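Local coordinates for protein S-adenosylmethionine:tRNA ribosyltransferase-isomerase (Thermus thermophilus, PDB 1WDI) that probably transfers and isomerises the ribose moiety of S-adenosylmethionine onto preQ1-modified tRNA, giving epoxyqueuosine in the queuosine pathway, at residues V32-P37 / A313-R318; K64-R69 / T208-P213. All blocks are in the same frame, centred on the assembly; numbering follows the deposited sequence.

Contact 1: V32-P37 / A313-R318; sequences VYREGP and AAFLGR
Arg-34 lays its guanidinium flat over the ring of Phe-315, a stacked cation-pi pair that joins the loop after strand 28-32 to the C-terminal end of helix 307-316. The two planes are only 10° apart, and Arg-34 CZ stands 3.9 Å from the centroid of the Phe-315 ring. CD of Arg-34 adds an off-centre CH-pi contact to the same ring face. The chain of Arg-34 bends at chi3 (76°), which folds the guanidinium over the ring.

The same group bonds to the helix end. Arg-34 NE donates to Phe-315 O at 3.0 Å, tilted from the carbonyl plane, and NH2 adds a weak bond to that oxygen. An alanine in place of Arg-34 would probably leave this face of Phe-315 without its stacked partner and Phe-315 O without both donors.

Apolar packing lies alongside. Val-32 CG1 and Leu-316 CD2 meet tip to tip at 3.8 Å, and Leu-316 CD1 rests against Arg-34 CA. Strand 341-344 also borders this packing through Ile-344, which touches Val-32, Arg-34, Phe-315 and Leu-316.

One water bridges the backbones, donating to Arg-34 O at 2.8 Å and to Leu-316 O at 2.7 Å.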
# COMPACT_ATOMS: atom_id res chain seq x y z
N VAL A 32 9.15 -18.19 -6.13
CA VAL A 32 9.29 -18.53 -7.54
C VAL A 32 10.39 -17.67 -8.16
O VAL A 32 10.58 -16.52 -7.77
CB VAL A 32 7.95 -18.32 -8.30
CG1 VAL A 32 7.49 -16.89 -8.18
CG2 VAL A 32 8.11 -18.71 -9.78
N TYR A 33 11.13 -18.23 -9.12
CA TYR A 33 12.23 -17.50 -9.74
C TYR A 33 11.93 -16.93 -11.14
O TYR A 33 11.31 -17.60 -11.97
CB TYR A 33 13.46 -18.41 -9.80
CG TYR A 33 13.89 -18.90 -8.44
CD1 TYR A 33 13.22 -19.95 -7.81
CD2 TYR A 33 14.94 -18.29 -7.75
CE1 TYR A 33 13.58 -20.38 -6.54
CE2 TYR A 33 15.31 -18.71 -6.47
CZ TYR A 33 14.62 -19.76 -5.87
OH TYR A 33 14.96 -20.17 -4.60
N ARG A 34 12.39 -15.70 -11.37
CA ARG A 34 12.20 -15.00 -12.64
C ARG A 34 13.00 -15.64 -13.76
O ARG A 34 12.55 -15.72 -14.90
CB ARG A 34 12.68 -13.54 -12.58
CG ARG A 34 12.18 -12.68 -11.44
CD ARG A 34 12.91 -11.33 -11.46
NE ARG A 34 12.42 -10.44 -12.51
CZ ARG A 34 12.96 -9.25 -12.79
NH1 ARG A 34 14.02 -8.83 -12.12
NH2 ARG A 34 12.43 -8.48 -13.74
N GLU A 35 14.22 -16.05 -13.42
CA GLU A 35 15.15 -16.65 -14.37
C GLU A 35 15.33 -18.15 -14.15
O GLU A 35 14.96 -18.68 -13.10
CB GLU A 35 16.50 -15.95 -14.26
CG GLU A 35 16.46 -14.46 -14.51
CD GLU A 35 17.68 -13.74 -13.95
OE1 GLU A 35 17.83 -13.72 -12.70
OE2 GLU A 35 18.48 -13.21 -14.74
N GLY A 36 15.92 -18.81 -15.14
CA GLY A 36 16.14 -20.23 -15.05
C GLY A 36 14.85 -21.01 -15.22
O GLY A 36 13.80 -20.42 -15.49
N PRO A 37 14.89 -22.34 -15.04
CA PRO A 37 13.71 -23.20 -15.17
C PRO A 37 12.60 -22.85 -14.19
O PRO A 37 12.84 -22.22 -13.16
CB PRO A 37 14.27 -24.60 -14.89
CG PRO A 37 15.71 -24.48 -15.25
CD PRO A 37 16.08 -23.13 -14.70
N ALA A 313 2.91 -9.82 -13.39
CA ALA A 313 3.21 -10.42 -14.69
C ALA A 313 4.36 -9.68 -15.38
O ALA A 313 5.18 -10.29 -16.07
CB ALA A 313 1.96 -10.37 -15.60
N ALA A 314 4.42 -8.37 -15.19
CA ALA A 314 5.49 -7.58 -15.80
C ALA A 314 6.83 -7.90 -15.16
O ALA A 314 7.88 -7.86 -15.81
CB ALA A 314 5.19 -6.08 -15.65
N PHE A 315 6.80 -8.25 -13.88
CA PHE A 315 8.02 -8.56 -13.14
C PHE A 315 8.48 -10.00 -13.36
O PHE A 315 9.65 -10.26 -13.63
CB PHE A 315 7.79 -8.32 -11.65
CG PHE A 315 9.05 -8.35 -10.84
CD1 PHE A 315 9.99 -7.32 -10.96
CD2 PHE A 315 9.32 -9.40 -9.97
CE1 PHE A 315 11.17 -7.35 -10.22
CE2 PHE A 315 10.50 -9.44 -9.23
CZ PHE A 315 11.43 -8.41 -9.36
N LEU A 316 7.55 -10.94 -13.25
CA LEU A 316 7.87 -12.36 -13.39
C LEU A 316 7.68 -12.96 -14.79
O LEU A 316 8.25 -14.01 -15.10
CB LEU A 316 7.02 -13.16 -12.39
CG LEU A 316 7.05 -14.69 -12.43
CD1 LEU A 316 8.46 -15.20 -12.25
CD2 LEU A 316 6.13 -15.23 -11.34
N GLY A 317 6.89 -12.29 -15.63
CA GLY A 317 6.60 -12.81 -16.96
C GLY A 317 5.16 -13.30 -16.93
O GLY A 317 4.76 -14.00 -16.00
N ARG A 318 4.36 -12.93 -17.93
CA ARG A 318 2.95 -13.32 -17.94
C ARG A 318 2.68 -14.82 -17.88
O ARG A 318 1.92 -15.27 -17.02
CB ARG A 318 2.24 -12.71 -19.16
CG ARG A 318 0.74 -12.97 -19.18
CD ARG A 318 0.01 -12.22 -20.30
NE ARG A 318 0.58 -12.51 -21.62
CZ ARG A 318 1.54 -11.79 -22.20
NH1 ARG A 318 2.06 -10.74 -21.58
NH2 ARG A 318 2.00 -12.14 -23.40
O HOH W 1 10.16 -15.47 -16.25
O HOH W 2 10.99 -8.11 -15.80

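Contact 2: K64-R69 / T208-P213; sequences KVIPAR and TLHVGP
Val-211 O takes a short hydrogen bond from Ile-66 N, 2.6 Å long, with the donor nearly in line with the C=O bond. Val-65 CA also approaches Val-211 O, at 3.3 Å in a CA-H...O contact. The next bond runs the other way, from Val-211 N to Lys-64 O at 3.0 Å. Lys-64 N in turn donates to Leu-209 O, with a nearly straight N-H...O angle of 169°.

These bonds make a parallel beta ladder between strands 57-73 and 203-211, part of the large mixed sheet. Lys-64 pairs with His-210, and Val-65 with Val-211. Strand 203-211 is bordered on its other side by strand 231-235, which makes backbone hydrogen bonds with Thr-208 and His-210.

On the face that carries Lys-64 and His-210, Ile-66 CD1 sits over one face of the imidazole, 3.4 Å from His-210 CG. CG1 of Ile-66 is anti to its carbonyl carbon (chi1 -68°), and the extended chain carries CD1 across to the ring. His-210 ND1 is buried here without a polar partner in the model. Lys-64 CB presses on Thr-208 CG2, a tight pair.

On the other face, CG2 of Val-65 meets CG2 of Val-211 at 3.9 Å. Gly-212 follows with positive phi. A CB there would probably run into Val-65 CG1 and crowd the carbonyl oxygen of Val-211. Past the break in strand 57-73, Ala-68 CB packs closely on Pro-213 CB, 3.4 Å away, and both residues touch Leu-84 of strand 79-84.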
# COMPACT_ATOMS: atom_id res chain seq x y z
N LYS A 64 0.84 6.96 6.05
CA LYS A 64 0.84 8.15 6.88
C LYS A 64 -0.43 8.92 6.54
O LYS A 64 -0.67 9.26 5.37
CB LYS A 64 2.06 9.02 6.60
CG LYS A 64 2.11 10.31 7.39
CD LYS A 64 3.31 11.15 6.98
CE LYS A 64 3.36 12.47 7.74
NZ LYS A 64 4.55 13.28 7.35
N VAL A 65 -1.25 9.19 7.55
CA VAL A 65 -2.49 9.90 7.34
C VAL A 65 -2.27 11.40 7.18
O VAL A 65 -1.50 12.01 7.92
CB VAL A 65 -3.48 9.66 8.51
CG1 VAL A 65 -4.76 10.44 8.27
CG2 VAL A 65 -3.78 8.18 8.63
N ILE A 66 -2.94 11.97 6.18
CA ILE A 66 -2.86 13.40 5.92
C ILE A 66 -4.25 13.97 6.20
O ILE A 66 -5.17 13.82 5.39
CB ILE A 66 -2.46 13.68 4.46
CG1 ILE A 66 -1.02 13.24 4.23
CG2 ILE A 66 -2.63 15.17 4.15
CD1 ILE A 66 -0.50 13.55 2.84
N PRO A 67 -4.43 14.60 7.38
CA PRO A 67 -5.71 15.20 7.79
C PRO A 67 -6.22 16.26 6.82
O PRO A 67 -5.49 16.71 5.94
CB PRO A 67 -5.38 15.79 9.16
CG PRO A 67 -4.33 14.87 9.68
CD PRO A 67 -3.44 14.69 8.46
N ALA A 68 -7.48 16.65 6.99
CA ALA A 68 -8.09 17.66 6.14
C ALA A 68 -8.42 18.93 6.91
O ALA A 68 -9.05 18.88 7.97
CB ALA A 68 -9.36 17.10 5.50
N ARG A 69 -8.00 20.07 6.37
CA ARG A 69 -8.25 21.36 6.99
C ARG A 69 -9.65 21.82 6.59
O ARG A 69 -9.88 22.21 5.45
CB ARG A 69 -7.22 22.38 6.50
CG ARG A 69 -7.21 23.69 7.27
CD ARG A 69 -6.69 23.50 8.69
NE ARG A 69 -6.41 24.77 9.35
CZ ARG A 69 -5.88 24.88 10.56
NH1 ARG A 69 -5.58 23.79 11.26
NH2 ARG A 69 -5.65 26.08 11.08
N THR A 208 6.96 6.24 2.59
CA THR A 208 5.63 6.62 3.03
C THR A 208 4.55 6.73 1.96
O THR A 208 4.74 7.37 0.93
CB THR A 208 5.68 7.98 3.76
OG1 THR A 208 6.70 7.96 4.77
CG2 THR A 208 4.35 8.29 4.40
N LEU A 209 3.41 6.10 2.22
CA LEU A 209 2.27 6.19 1.32
C LEU A 209 1.33 7.19 1.99
O LEU A 209 0.93 6.98 3.14
CB LEU A 209 1.56 4.84 1.18
CG LEU A 209 0.23 4.91 0.42
CD1 LEU A 209 0.48 5.34 -1.02
CD2 LEU A 209 -0.47 3.56 0.46
N HIS A 210 0.99 8.27 1.31
CA HIS A 210 0.08 9.26 1.90
C HIS A 210 -1.37 8.82 1.73
O HIS A 210 -1.80 8.48 0.63
CB HIS A 210 0.26 10.63 1.24
CG HIS A 210 1.60 11.25 1.48
ND1 HIS A 210 2.21 11.26 2.72
CD2 HIS A 210 2.44 11.91 0.64
CE1 HIS A 210 3.36 11.90 2.63
NE2 HIS A 210 3.52 12.30 1.38
N VAL A 211 -2.12 8.81 2.83
CA VAL A 211 -3.53 8.42 2.80
C VAL A 211 -4.32 9.41 3.65
O VAL A 211 -3.74 10.26 4.33
CB VAL A 211 -3.77 7.00 3.37
CG1 VAL A 211 -2.86 5.99 2.67
CG2 VAL A 211 -3.54 7.00 4.88
N GLY A 212 -5.64 9.29 3.62
CA GLY A 212 -6.47 10.18 4.42
C GLY A 212 -7.13 11.29 3.63
O GLY A 212 -6.81 11.50 2.46
N PRO A 213 -8.07 12.02 4.25
CA PRO A 213 -8.82 13.13 3.65
C PRO A 213 -7.94 14.15 2.92
O PRO A 213 -8.29 14.64 1.85
CB PRO A 213 -9.54 13.75 4.84
CG PRO A 213 -9.78 12.57 5.72
CD PRO A 213 -8.46 11.85 5.66

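Contacts 1 and 2 lie on opposite sides of the chain's centre. Their centres are 35 Å apart, and their nearest atoms are about 19 Å apart, so they do not touch. Contact 2 joins segments that both fall, in sequence, between the two segments of contact 1. The large mixed sheet relates them: strand 28-32 runs into contact 1, while strands 57-73 and 203-211 form contact 2. A path of paired strands leads from 28-32 through 341-344, 296-300 and 253-256 to 57-73. Contact 1 is a largely buried loop-to-helix junction and contact 2 a more exposed strand pairing. Neither contact includes a bound substrate or cofactor.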